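Local coordinates for GTPase-activating protein GYP1 (Saccharomyces cerevisiae, PDB 1FKM) that stimulates, through its Rab-GAP TBC domain, GTP hydrolysis by Ypt/Rab GTPases such as YPT1 and YPT7, supplying arginine and glutamine fingers in trans, at residues L45-L50 against F179-K184; K107-S112 against K160-Y165; P125-V130 against N192-Q197; V329-A334 against S373-W378. One frame throughout, in Å; residues are numbered along the deposited sequence.

Contact 1 of 4, residues L45-L50 against F179-K184; sequences LLIGYL and FWCLTK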
loop_
_atom_site.group_PDB
_atom_site.type_symbol
_atom_site.label_atom_id
_atom_site.label_comp_id
_atom_site.label_asym_id
_atom_site.label_seq_id
_atom_site.Cartn_x
_atom_site.Cartn_y
_atom_site.Cartn_z
ATOM N N LEU A 45 9.001 7.678 8.029
ATOM C CA LEU A 45 9.781 7.240 9.186
ATOM C C LEU A 45 9.525 5.762 9.485
ATOM O O LEU A 45 10.458 4.996 9.709
ATOM C CB LEU A 45 9.430 8.075 10.425
ATOM C CG LEU A 45 9.938 9.522 10.483
ATOM C CD1 LEU A 45 9.226 10.275 11.602
ATOM C CD2 LEU A 45 11.454 9.519 10.703
ATOM N N LEU A 46 8.258 5.354 9.467
ATOM C CA LEU A 46 7.921 3.966 9.774
ATOM C C LEU A 46 8.427 2.942 8.765
ATOM O O LEU A 46 8.788 1.827 9.139
ATOM C CB LEU A 46 6.404 3.814 9.930
ATOM C CG LEU A 46 5.784 4.551 11.122
ATOM C CD1 LEU A 46 4.258 4.429 11.070
ATOM C CD2 LEU A 46 6.335 3.973 12.425
ATOM N N ILE A 47 8.458 3.311 7.491
ATOM C CA ILE A 47 8.906 2.378 6.464
ATOM C C ILE A 47 10.434 2.306 6.364
ATOM O O ILE A 47 10.982 1.495 5.612
ATOM C CB ILE A 47 8.286 2.736 5.084
ATOM C CG1 ILE A 47 8.314 1.504 4.176
ATOM C CG2 ILE A 47 9.032 3.908 4.447
ATOM C CD1 ILE A 47 7.574 1.692 2.876
ATOM N N GLY A 48 11.113 3.150 7.131
ATOM C CA GLY A 48 12.568 3.144 7.137
ATOM C C GLY A 48 13.239 3.981 6.064
ATOM O O GLY A 48 14.380 3.717 5.686
ATOM N N TYR A 49 12.538 4.993 5.567
ATOM C CA TYR A 49 13.098 5.849 4.535
ATOM C C TYR A 49 13.735 7.061 5.197
ATOM O O TYR A 49 14.946 7.250 5.134
ATOM C CB TYR A 49 11.998 6.282 3.556
ATOM C CG TYR A 49 12.447 7.268 2.497
ATOM C CD1 TYR A 49 13.510 6.977 1.643
ATOM C CD2 TYR A 49 11.765 8.475 2.315
ATOM C CE1 TYR A 49 13.877 7.864 0.624
ATOM C CE2 TYR A 49 12.123 9.362 1.302
ATOM C CZ TYR A 49 13.174 9.050 0.461
ATOM O OH TYR A 49 13.497 9.919 -0.556
ATOM N N LEU A 50 12.914 7.875 5.848
ATOM C CA LEU A 50 13.410 9.059 6.530
ATOM C C LEU A 50 14.141 8.645 7.809
ATOM O O LEU A 50 13.613 7.883 8.618
ATOM C CB LEU A 50 12.241 9.983 6.873
ATOM C CG LEU A 50 12.553 11.425 7.278
ATOM C CD1 LEU A 50 13.195 12.174 6.102
ATOM C CD2 LEU A 50 11.269 12.112 7.689
ATOM N N PHE A 179 9.127 6.435 -4.975
ATOM C CA PHE A 179 9.942 5.335 -5.497
ATOM C C PHE A 179 10.718 4.583 -4.410
ATOM O O PHE A 179 10.693 3.345 -4.350
ATOM C CB PHE A 179 10.938 5.875 -6.528
ATOM C CG PHE A 179 12.015 4.897 -6.891
ATOM C CD1 PHE A 179 11.738 3.807 -7.709
ATOM C CD2 PHE A 179 13.307 5.044 -6.377
ATOM C CE1 PHE A 179 12.729 2.870 -8.012
ATOM C CE2 PHE A 179 14.306 4.111 -6.674
ATOM C CZ PHE A 179 14.017 3.023 -7.491
ATOM N N TRP A 180 11.430 5.319 -3.565
ATOM C CA TRP A 180 12.212 4.676 -2.509
ATOM C C TRP A 180 11.328 3.989 -1.467
ATOM O O TRP A 180 11.716 2.967 -0.893
ATOM C CB TRP A 180 13.125 5.694 -1.812
ATOM C CG TRP A 180 14.230 6.204 -2.688
ATOM C CD1 TRP A 180 14.411 7.485 -3.112
ATOM C CD2 TRP A 180 15.307 5.437 -3.249
ATOM N NE1 TRP A 180 15.534 7.569 -3.902
ATOM C CE2 TRP A 180 16.103 6.327 -4.002
ATOM C CE3 TRP A 180 15.675 4.087 -3.184
ATOM C CZ2 TRP A 180 17.250 5.912 -4.690
ATOM C CZ3 TRP A 180 16.822 3.673 -3.871
ATOM C CH2 TRP A 180 17.591 4.587 -4.611
ATOM N N CYS A 181 10.154 4.553 -1.205
ATOM C CA CYS A 181 9.252 3.937 -0.238
ATOM C C CYS A 181 8.580 2.715 -0.849
ATOM O O CYS A 181 8.372 1.712 -0.164
ATOM C CB CYS A 181 8.220 4.951 0.262
ATOM S SG CYS A 181 8.981 6.212 1.344
ATOM N N LEU A 182 8.246 2.788 -2.136
ATOM C CA LEU A 182 7.648 1.639 -2.814
ATOM C C LEU A 182 8.689 0.528 -2.771
ATOM O O LEU A 182 8.370 -0.641 -2.542
ATOM C CB LEU A 182 7.344 1.958 -4.284
ATOM C CG LEU A 182 6.929 0.759 -5.148
ATOM C CD1 LEU A 182 5.595 0.209 -4.652
ATOM C CD2 LEU A 182 6.821 1.182 -6.604
ATOM N N THR A 183 9.944 0.907 -3.000
ATOM C CA THR A 183 11.036 -0.057 -2.996
ATOM C C THR A 183 11.160 -0.733 -1.631
ATOM O O THR A 183 11.286 -1.956 -1.550
ATOM C CB THR A 183 12.372 0.625 -3.383
ATOM O OG1 THR A 183 12.285 1.098 -4.736
ATOM C CG2 THR A 183 13.542 -0.361 -3.278
ATOM N N LYS A 184 11.100 0.058 -0.562
ATOM C CA LYS A 184 11.208 -0.485 0.794
ATOM C C LYS A 184 10.055 -1.433 1.098
ATOM O O LYS A 184 10.245 -2.457 1.753
ATOM C CB LYS A 184 11.214 0.647 1.834
ATOM C CG LYS A 184 12.537 1.380 1.976
ATOM C CD LYS A 184 13.601 0.479 2.591
ATOM C CE LYS A 184 14.935 1.205 2.739
ATOM N NZ LYS A 184 15.994 0.302 3.277
#

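Contact 2 of 4, residues K107-S112 against K160-Y165; sequences KSVQNS and KDPSTY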
loop_
_atom_site.group_PDB
_atom_site.type_symbol
_atom_site.label_atom_id
_atom_site.label_comp_id
_atom_site.label_asym_id
_atom_site.label_seq_id
_atom_site.Cartn_x
_atom_site.Cartn_y
_atom_site.Cartn_z
ATOM N N LYS A 107 -2.439 13.868 -16.802
ATOM C CA LYS A 107 -1.212 13.478 -17.490
ATOM C C LYS A 107 0.035 13.594 -16.629
ATOM O O LYS A 107 0.961 12.793 -16.764
ATOM C CB LYS A 107 -1.026 14.299 -18.769
ATOM C CG LYS A 107 -1.825 13.773 -19.949
ATOM C CD LYS A 107 -1.419 12.343 -20.294
ATOM C CE LYS A 107 -2.255 11.788 -21.436
ATOM N NZ LYS A 107 -1.904 10.372 -21.743
ATOM N N SER A 108 0.065 14.590 -15.748
ATOM C CA SER A 108 1.215 14.780 -14.877
ATOM C C SER A 108 1.362 13.571 -13.963
ATOM O O SER A 108 2.474 13.111 -13.703
ATOM C CB SER A 108 1.050 16.054 -14.040
ATOM O OG SER A 108 -0.068 15.956 -13.178
ATOM N N VAL A 109 0.237 13.053 -13.485
ATOM C CA VAL A 109 0.241 11.892 -12.598
ATOM C C VAL A 109 0.624 10.628 -13.360
ATOM O O VAL A 109 1.409 9.816 -12.872
ATOM C CB VAL A 109 -1.140 11.691 -11.936
ATOM C CG1 VAL A 109 -1.152 10.402 -11.115
ATOM C CG2 VAL A 109 -1.452 12.886 -11.035
ATOM N N GLN A 110 0.075 10.460 -14.559
ATOM C CA GLN A 110 0.403 9.287 -15.359
ATOM C C GLN A 110 1.896 9.237 -15.674
ATOM O O GLN A 110 2.525 8.186 -15.563
ATOM C CB GLN A 110 -0.413 9.283 -16.654
ATOM C CG GLN A 110 -1.863 8.869 -16.450
ATOM C CD GLN A 110 -2.678 8.957 -17.722
ATOM O OE1 GLN A 110 -2.147 8.820 -18.822
ATOM N NE2 GLN A 110 -3.978 9.165 -17.578
ATOM N N ASN A 111 2.463 10.375 -16.066
ATOM C CA ASN A 111 3.884 10.438 -16.390
ATOM C C ASN A 111 4.763 10.183 -15.161
ATOM O O ASN A 111 5.824 9.558 -15.265
ATOM C CB ASN A 111 4.238 11.799 -17.003
ATOM C CG ASN A 111 3.538 12.042 -18.330
ATOM O OD1 ASN A 111 3.392 11.131 -19.137
ATOM N ND2 ASN A 111 3.117 13.279 -18.563
ATOM N N SER A 112 4.330 10.672 -14.002
ATOM C CA SER A 112 5.091 10.465 -12.773
ATOM C C SER A 112 5.095 8.988 -12.394
ATOM O O SER A 112 6.146 8.429 -12.086
ATOM C CB SER A 112 4.500 11.282 -11.617
ATOM O OG SER A 112 4.870 12.646 -11.706
ATOM N N LYS A 160 -7.400 17.194 -7.650
ATOM C CA LYS A 160 -6.585 18.300 -8.139
ATOM C C LYS A 160 -5.327 17.850 -8.879
ATOM O O LYS A 160 -4.649 16.916 -8.456
ATOM C CB LYS A 160 -6.201 19.217 -6.973
ATOM C CG LYS A 160 -7.408 19.791 -6.250
ATOM C CD LYS A 160 -7.021 20.711 -5.106
ATOM C CE LYS A 160 -8.270 21.277 -4.440
ATOM N NZ LYS A 160 -7.961 22.189 -3.304
ATOM N N ASP A 161 -5.027 18.527 -9.986
ATOM C CA ASP A 161 -3.846 18.221 -10.791
ATOM C C ASP A 161 -2.610 18.768 -10.079
ATOM O O ASP A 161 -2.497 19.978 -9.874
ATOM C CB ASP A 161 -3.964 18.878 -12.168
ATOM C CG ASP A 161 -2.851 18.459 -13.123
ATOM O OD1 ASP A 161 -1.710 18.212 -12.673
ATOM O OD2 ASP A 161 -3.121 18.397 -14.341
ATOM N N PRO A 162 -1.663 17.885 -9.699
ATOM C CA PRO A 162 -0.435 18.295 -9.007
ATOM C C PRO A 162 0.353 19.388 -9.725
ATOM O O PRO A 162 1.047 20.182 -9.088
ATOM C CB PRO A 162 0.360 16.991 -8.910
ATOM C CG PRO A 162 -0.714 15.959 -8.795
ATOM C CD PRO A 162 -1.711 16.419 -9.846
ATOM N N SER A 163 0.257 19.420 -11.050
ATOM C CA SER A 163 0.983 20.418 -11.828
ATOM C C SER A 163 0.410 21.821 -11.652
ATOM O O SER A 163 0.977 22.789 -12.153
ATOM C CB SER A 163 0.988 20.036 -13.312
ATOM O OG SER A 163 -0.328 19.976 -13.830
ATOM N N THR A 164 -0.709 21.932 -10.937
ATOM C CA THR A 164 -1.336 23.228 -10.699
ATOM C C THR A 164 -0.908 23.828 -9.364
ATOM O O THR A 164 -1.189 24.993 -9.088
ATOM C CB THR A 164 -2.884 23.138 -10.719
ATOM O OG1 THR A 164 -3.339 22.362 -9.606
ATOM C CG2 THR A 164 -3.366 22.497 -12.008
ATOM N N TYR A 165 -0.231 23.037 -8.531
ATOM C CA TYR A 165 0.228 23.543 -7.244
ATOM C C TYR A 165 1.648 23.112 -6.878
ATOM O O TYR A 165 2.118 23.367 -5.773
ATOM C CB TYR A 165 -0.770 23.179 -6.126
ATOM C CG TYR A 165 -0.983 21.700 -5.848
ATOM C CD1 TYR A 165 -0.195 21.022 -4.914
ATOM C CD2 TYR A 165 -2.013 20.995 -6.474
ATOM C CE1 TYR A 165 -0.431 19.678 -4.603
ATOM C CE2 TYR A 165 -2.258 19.646 -6.173
ATOM C CZ TYR A 165 -1.464 18.999 -5.235
ATOM O OH TYR A 165 -1.705 17.677 -4.926
HETATM O O HOH W 1 -1.658 17.089 -15.886
#

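Contact 3 of 4, residues P125-V130 against N192-Q197; sequences PASGYV and NYIHGQ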
loop_
_atom_site.group_PDB
_atom_site.type_symbol
_atom_site.label_atom_id
_atom_site.label_comp_id
_atom_site.label_asym_id
_atom_site.label_seq_id
_atom_site.Cartn_x
_atom_site.Cartn_y
_atom_site.Cartn_z
ATOM N N PRO A 125 15.175 -7.068 -12.291
ATOM C CA PRO A 125 15.109 -7.997 -13.424
ATOM C C PRO A 125 14.374 -9.305 -13.125
ATOM O O PRO A 125 13.709 -9.861 -13.997
ATOM C CB PRO A 125 16.579 -8.233 -13.757
ATOM C CG PRO A 125 17.208 -6.934 -13.404
ATOM C CD PRO A 125 16.556 -6.595 -12.086
ATOM N N ALA A 126 14.491 -9.795 -11.895
ATOM C CA ALA A 126 13.835 -11.043 -11.513
ATOM C C ALA A 126 12.312 -10.914 -11.519
ATOM O O ALA A 126 11.593 -11.914 -11.599
ATOM C CB ALA A 126 14.316 -11.486 -10.131
ATOM N N SER A 127 11.825 -9.681 -11.435
ATOM C CA SER A 127 10.388 -9.436 -11.428
ATOM C C SER A 127 9.942 -8.724 -12.695
ATOM O O SER A 127 8.992 -9.148 -13.362
ATOM C CB SER A 127 9.996 -8.560 -10.229
ATOM O OG SER A 127 10.511 -9.072 -9.009
ATOM N N GLY A 128 10.646 -7.645 -13.023
ATOM C CA GLY A 128 10.272 -6.843 -14.167
ATOM C C GLY A 128 9.007 -6.169 -13.673
ATOM O O GLY A 128 8.762 -6.156 -12.464
ATOM N N TYR A 129 8.203 -5.609 -14.568
ATOM C CA TYR A 129 6.967 -4.984 -14.126
ATOM C C TYR A 129 5.923 -6.081 -13.942
ATOM O O TYR A 129 5.785 -6.965 -14.786
ATOM C CB TYR A 129 6.453 -3.971 -15.150
ATOM C CG TYR A 129 5.043 -3.523 -14.840
ATOM C CD1 TYR A 129 4.770 -2.768 -13.698
ATOM C CD2 TYR A 129 3.976 -3.908 -15.647
ATOM C CE1 TYR A 129 3.469 -2.414 -13.365
ATOM C CE2 TYR A 129 2.670 -3.560 -15.324
ATOM C CZ TYR A 129 2.424 -2.811 -14.180
ATOM O OH TYR A 129 1.134 -2.456 -13.846
ATOM N N VAL A 130 5.195 -6.028 -12.832
ATOM C CA VAL A 130 4.167 -7.021 -12.562
ATOM C C VAL A 130 2.879 -6.306 -12.203
ATOM O O VAL A 130 2.870 -5.418 -11.349
ATOM C CB VAL A 130 4.567 -7.944 -11.392
ATOM C CG1 VAL A 130 3.512 -9.034 -11.200
ATOM C CG2 VAL A 130 5.930 -8.555 -11.662
ATOM N N ASN A 192 6.821 -12.194 -3.722
ATOM C CA ASN A 192 5.417 -12.079 -4.119
ATOM C C ASN A 192 5.378 -11.634 -5.579
ATOM O O ASN A 192 4.409 -11.898 -6.299
ATOM C CB ASN A 192 4.673 -11.023 -3.288
ATOM C CG ASN A 192 4.251 -11.529 -1.924
ATOM O OD1 ASN A 192 3.438 -10.895 -1.240
ATOM N ND2 ASN A 192 4.801 -12.660 -1.514
ATOM N N TYR A 193 6.440 -10.968 -6.024
ATOM C CA TYR A 193 6.457 -10.460 -7.388
ATOM C C TYR A 193 7.488 -11.006 -8.372
ATOM O O TYR A 193 7.541 -10.557 -9.512
ATOM C CB TYR A 193 6.520 -8.932 -7.354
ATOM C CG TYR A 193 5.359 -8.349 -6.578
ATOM C CD1 TYR A 193 4.082 -8.293 -7.143
ATOM C CD2 TYR A 193 5.504 -7.973 -5.244
ATOM C CE1 TYR A 193 2.979 -7.891 -6.392
ATOM C CE2 TYR A 193 4.403 -7.568 -4.481
ATOM C CZ TYR A 193 3.146 -7.537 -5.065
ATOM O OH TYR A 193 2.046 -7.197 -4.312
ATOM N N ILE A 194 8.310 -11.964 -7.963
ATOM C CA ILE A 194 9.248 -12.510 -8.930
ATOM C C ILE A 194 8.425 -13.413 -9.846
ATOM O O ILE A 194 7.302 -13.787 -9.505
ATOM C CB ILE A 194 10.395 -13.295 -8.252
ATOM C CG1 ILE A 194 9.846 -14.494 -7.482
ATOM C CG2 ILE A 194 11.162 -12.359 -7.310
ATOM C CD1 ILE A 194 10.933 -15.358 -6.844
ATOM N N HIS A 195 8.971 -13.744 -11.013
ATOM C CA HIS A 195 8.279 -14.580 -11.990
ATOM C C HIS A 195 7.644 -15.825 -11.371
ATOM O O HIS A 195 8.310 -16.608 -10.692
ATOM C CB HIS A 195 9.252 -14.975 -13.110
ATOM C CG HIS A 195 8.606 -15.714 -14.242
ATOM N ND1 HIS A 195 7.388 -15.348 -14.771
ATOM C CD2 HIS A 195 9.023 -16.784 -14.960
ATOM C CE1 HIS A 195 7.081 -16.161 -15.766
ATOM N NE2 HIS A 195 8.055 -17.043 -15.900
ATOM N N GLY A 196 6.347 -16.000 -11.622
ATOM C CA GLY A 196 5.619 -17.132 -11.073
ATOM C C GLY A 196 4.958 -16.762 -9.754
ATOM O O GLY A 196 4.167 -17.530 -9.201
ATOM N N GLN A 197 5.295 -15.578 -9.249
ATOM C CA GLN A 197 4.754 -15.063 -7.995
ATOM C C GLN A 197 4.568 -16.144 -6.935
ATOM O O GLN A 197 3.476 -16.325 -6.388
ATOM C CB GLN A 197 3.432 -14.324 -8.261
ATOM C CG GLN A 197 3.630 -13.094 -9.141
ATOM C CD GLN A 197 2.399 -12.214 -9.240
ATOM O OE1 GLN A 197 1.563 -12.385 -10.131
ATOM N NE2 GLN A 197 2.283 -11.263 -8.317
#

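Contact 4 of 4, residues V329-A334 against S373-W378; sequences VFVCAA and SEAFIW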
loop_
_atom_site.group_PDB
_atom_site.type_symbol
_atom_site.label_atom_id
_atom_site.label_comp_id
_atom_site.label_asym_id
_atom_site.label_seq_id
_atom_site.Cartn_x
_atom_site.Cartn_y
_atom_site.Cartn_z
ATOM N N VAL A 329 -2.054 -11.981 5.904
ATOM C CA VAL A 329 -2.817 -13.224 5.838
ATOM C C VAL A 329 -3.889 -13.244 6.926
ATOM O O VAL A 329 -5.005 -13.693 6.689
ATOM C CB VAL A 329 -1.906 -14.462 6.000
ATOM C CG1 VAL A 329 -2.748 -15.715 6.195
ATOM C CG2 VAL A 329 -1.036 -14.623 4.762
ATOM N N PHE A 330 -3.557 -12.759 8.119
ATOM C CA PHE A 330 -4.545 -12.731 9.192
ATOM C C PHE A 330 -5.644 -11.707 8.939
ATOM O O PHE A 330 -6.804 -11.940 9.291
ATOM C CB PHE A 330 -3.866 -12.490 10.542
ATOM C CG PHE A 330 -3.171 -13.710 11.077
ATOM C CD1 PHE A 330 -3.901 -14.700 11.728
ATOM C CD2 PHE A 330 -1.806 -13.902 10.878
ATOM C CE1 PHE A 330 -3.282 -15.871 12.171
ATOM C CE2 PHE A 330 -1.175 -15.068 11.319
ATOM C CZ PHE A 330 -1.917 -16.057 11.968
ATOM N N VAL A 331 -5.288 -10.575 8.332
ATOM C CA VAL A 331 -6.281 -9.557 8.005
ATOM C C VAL A 331 -7.239 -10.155 6.966
ATOM O O VAL A 331 -8.453 -9.953 7.037
ATOM C CB VAL A 331 -5.617 -8.285 7.419
ATOM C CG1 VAL A 331 -6.679 -7.327 6.887
ATOM C CG2 VAL A 331 -4.791 -7.597 8.488
ATOM N N CYS A 332 -6.692 -10.889 5.998
ATOM C CA CYS A 332 -7.522 -11.509 4.968
ATOM C C CYS A 332 -8.443 -12.565 5.564
ATOM O O CYS A 332 -9.593 -12.695 5.151
ATOM C CB CYS A 332 -6.655 -12.144 3.878
ATOM S SG CYS A 332 -5.892 -10.948 2.753
ATOM N N ALA A 333 -7.938 -13.320 6.532
ATOM C CA ALA A 333 -8.748 -14.350 7.177
ATOM C C ALA A 333 -9.894 -13.706 7.965
ATOM O O ALA A 333 -11.041 -14.147 7.877
ATOM C CB ALA A 333 -7.874 -15.201 8.107
ATOM N N ALA A 334 -9.587 -12.660 8.727
ATOM C CA ALA A 334 -10.610 -11.977 9.517
ATOM C C ALA A 334 -11.642 -11.311 8.609
ATOM O O ALA A 334 -12.835 -11.281 8.925
ATOM C CB ALA A 334 -9.961 -10.940 10.438
ATOM N N SER A 373 -7.767 -4.935 14.558
ATOM C CA SER A 373 -7.621 -5.386 15.939
ATOM C C SER A 373 -7.808 -6.899 16.030
ATOM O O SER A 373 -7.064 -7.589 16.732
ATOM C CB SER A 373 -8.648 -4.683 16.833
ATOM O OG SER A 373 -8.525 -5.108 18.178
ATOM N N GLU A 374 -8.805 -7.408 15.315
ATOM C CA GLU A 374 -9.096 -8.835 15.308
ATOM C C GLU A 374 -7.929 -9.610 14.692
ATOM O O GLU A 374 -7.455 -10.598 15.257
ATOM C CB GLU A 374 -10.390 -9.096 14.526
ATOM C CG GLU A 374 -10.799 -10.557 14.448
ATOM C CD GLU A 374 -12.239 -10.733 13.984
ATOM O OE1 GLU A 374 -12.604 -10.143 12.945
ATOM O OE2 GLU A 374 -13.003 -11.463 14.658
ATOM N N ALA A 375 -7.455 -9.156 13.537
ATOM C CA ALA A 375 -6.331 -9.817 12.881
ATOM C C ALA A 375 -5.109 -9.831 13.796
ATOM O O ALA A 375 -4.329 -10.787 13.790
ATOM C CB ALA A 375 -5.987 -9.104 11.562
ATOM N N PHE A 376 -4.922 -8.762 14.563
ATOM C CA PHE A 376 -3.777 -8.693 15.469
ATOM C C PHE A 376 -3.879 -9.752 16.561
ATOM O O PHE A 376 -2.897 -10.415 16.897
ATOM C CB PHE A 376 -3.671 -7.317 16.126
ATOM C CG PHE A 376 -2.547 -7.219 17.122
ATOM C CD1 PHE A 376 -1.220 -7.184 16.696
ATOM C CD2 PHE A 376 -2.811 -7.225 18.491
ATOM C CE1 PHE A 376 -0.173 -7.160 17.613
ATOM C CE2 PHE A 376 -1.768 -7.202 19.418
ATOM C CZ PHE A 376 -0.445 -7.170 18.976
ATOM N N ILE A 377 -5.070 -9.896 17.126
ATOM C CA ILE A 377 -5.293 -10.892 18.169
ATOM C C ILE A 377 -5.086 -12.293 17.602
ATOM O O ILE A 377 -4.433 -13.121 18.229
ATOM C CB ILE A 377 -6.722 -10.770 18.758
ATOM C CG1 ILE A 377 -6.809 -9.503 19.610
ATOM C CG2 ILE A 377 -7.072 -12.013 19.580
ATOM C CD1 ILE A 377 -8.217 -9.086 19.972
ATOM N N TRP A 378 -5.629 -12.561 16.415
ATOM C CA TRP A 378 -5.474 -13.887 15.814
ATOM C C TRP A 378 -4.003 -14.206 15.576
ATOM O O TRP A 378 -3.532 -15.315 15.866
ATOM C CB TRP A 378 -6.239 -13.973 14.489
ATOM C CG TRP A 378 -7.721 -13.928 14.652
ATOM C CD1 TRP A 378 -8.417 -13.630 15.793
ATOM C CD2 TRP A 378 -8.700 -14.167 13.637
ATOM N NE1 TRP A 378 -9.769 -13.668 15.547
ATOM C CE2 TRP A 378 -9.971 -13.995 14.231
ATOM C CE3 TRP A 378 -8.629 -14.509 12.279
ATOM C CZ2 TRP A 378 -11.162 -14.154 13.514
ATOM C CZ3 TRP A 378 -9.817 -14.669 11.565
ATOM C CH2 TRP A 378 -11.062 -14.491 12.185
#

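Contact 1 of 4, residues L45-L50 against F179-K184
Tyr49 OH sits 3.6 Å from Trp180 CD1, and this hydroxyl is hydrogen-bonded to Asp177 OD1, about one turn earlier in the same helix as Trp180. A tyrosine suits this place because its ring packs on the helix while its one polar atom finds a carboxylate at the far end. With CG anti to the backbone N (chi1 175°), the ring is carried over to residues 179-184. There Tyr49 CE1 presses on Trp180 CB at 3.3 Å, and the Cys181 sulfur, SG, stands 4.3 Å from the centroid of the Tyr49 ring at a slant, a sulfur-aromatic contact. The planes of Tyr49 and Trp180 are only 19° apart, but the rings are offset so much that little of one lies over the other. In this all-helical TBC domain the contact seats the end of helix 39-46 on helix 168-186. Gly48, with its positive phi of 86°, closes the former in a Schellman motif. Just before it, Ile47 drives its long branch into the helix backbone, CD1 lying a tight 3.1 Å from Cys181 O, while Ile47 CG2 meets Cys181 SG at 3.9 Å. Lys184 bends at chi2 and lays its aliphatic chain past Ile47, bringing CE to 3.9 Å from Gly48 O. Lys64 of helix 57-74 gives Trp180 both a backbone acceptor for NE1 and a cation-pi contact, and Phe60 meets the Tyr49 ring edge-to-face.

Contact 2 of 4, residues K107-S112 against K160-Y165
Ser108 OG donates a hydrogen bond of 2.8 Å to Asp161 OD1, meeting the oxygen from above the carboxylate plane. The same OD1 also accepts within its own loop, from Ser163 N at 2.8 Å, on the anti side but tilted well out of the carboxylate plane; Ser163 OG lies very close to OD1 too, though its bond is less certain in detail. The bond from Ser163 N makes an Asx turn, for which aspartate is well suited because its short side chain folds back to the amide two residues on. Asp161 CG is anti to the backbone N (chi1 -173°), an arrangement that lets the carboxylate reach the helix as well. The second oxygen is engaged through water: one molecule accepts from Ser108 N at 3.0 Å and donates to Asp161 OD2. The apolar part is small. Pro162 CD lies 3.7 Å from Val109 CG2, the two side chains running nearly at right angles; Phe141 and Leu145 of helix 133-145 also touch Val109 and Pro162, respectively. Ser108 CB and Ser163 CB touch at 4.0 Å, and the small serines let the loop come up to the helix. With Ser108 OG and Ser163 N both donating to OD1, a water on OD2 and the first turn of helix 107-123 beside it, the carboxylate is probably kept ionised.

Contact 3 of 4, residues P125-V130 against N192-Q197
Ser127 and Val130 close tightly on the carbonyl of Tyr193, whose oxygen lies 3.2 Å from Ser127 CB and 3.4 Å from Val130 CG2. The backbones nearly touch here, with Ser127 CA only 4.1 Å from Ile194 CA, so a side chain as small as serine fits the place. Val130 shares its branches between two tasks. While CG2 packs on the carbonyl, CG1, set anti to the backbone N (chi1 -176°), comes to the edge of the Tyr193 ring near its plane and approaches Gln197 NE2 to 3.8 Å. That amide is itself held in place: Gln197 NE2 donates to Asn192 O at 3.0 Å and also to Asn238 OD1, so the valine methyl meets a group of fixed orientation. Toward solvent the contact is looser. Ala126 CB and Ile194 CG2 stand 4.3 Å apart, and the imidazole of His195 turns off from the other loop. What joins this side is a long but fairly straight backbone bond, from His195 N to Ala126 O at 3.3 Å. A type II turn from Ile194 to Gln197 presents the His195 N-H; its third position is Gly196, where a side chain would collide with the preceding carbonyl oxygen. Val130 immediately precedes Gln131, the glutamine finger, so this packing borders a catalytic element. The contact joins the link between helices 107-123 and 133-145 to the one that precedes helix 198-214, where Gln197 is the N-cap residue; Tyr193 leans on Ile133 and Leu136 of helix 133-145, and Ser127 touches Trp120 of helix 107-123.

Contact 4 of 4, residues V329-A334 against S373-W378
The axes of segments 329-334 and 373-378 pass 8.3 Å apart, and their N-to-C directions diverge by 119°. This is close helix-helix packing through small residues, joining helix 324-338 to the C-terminal helix 365-382. Val331 CA and Ala375 CA are 4.9 Å apart, and the methyl CB of Ala375 sits 3.6 Å from Val331 CA, almost against the backbone. Although Val331 points its CB away from the other helix, its CG2 branch still flanks this methyl. To one side lies Phe330, whose CB is 4.1 Å from Ala375 CB and whose ring runs slantwise past the start of the Trp378 side chain, with Phe330 CD1 at 3.7 Å from Trp378 CB. Trp378 buries more of its own surface here than any other residue of the two segments. Its CG is anti to the carbonyl carbon (chi1 -68°), and the indole reaches across onto the partner helix until CZ3 is 3.5 Å from Ala334 CA. Ala334 CB stands over the six-membered ring, 4.2 Å from its centroid, in a CH-pi contact. Glu374 CG packs over the same face of the indole. With only methyl side chains, Ala333 and Ala334 let so broad a ring lie close to the backbone. Helix 324-338 thus lies between partners: Leu210 of helix 198-214 touches Val329, Phe330 and Ala333, Tyr257 of helix 247-261 meets Val331, and Leu371, from an earlier turn of helix 365-382, touches Val331 and Ala334.

Overall arrangement
Contacts 1 and 4 are buried and mainly apolar, both built on aromatic rings and aliphatic groups, with a cysteine sulfur added in contact 1; contact 2 is partly buried and governed by a carboxylate, and contact 3 lies at the surface, where backbone carbonyls do much of the work. Helix 168-186 ties the first three together: contact 1 uses the helix itself, contact 2 the loop before it and contact 3 the loop after it. Helix 107-123 likewise enters contact 2, and its following loop contact 3. Along the chain, contact 2 is nested within contact 1, whereas contact 3 crosses both. Contact 4 follows in series, its centre about 36 Å from that of contact 2, across the chain's centre.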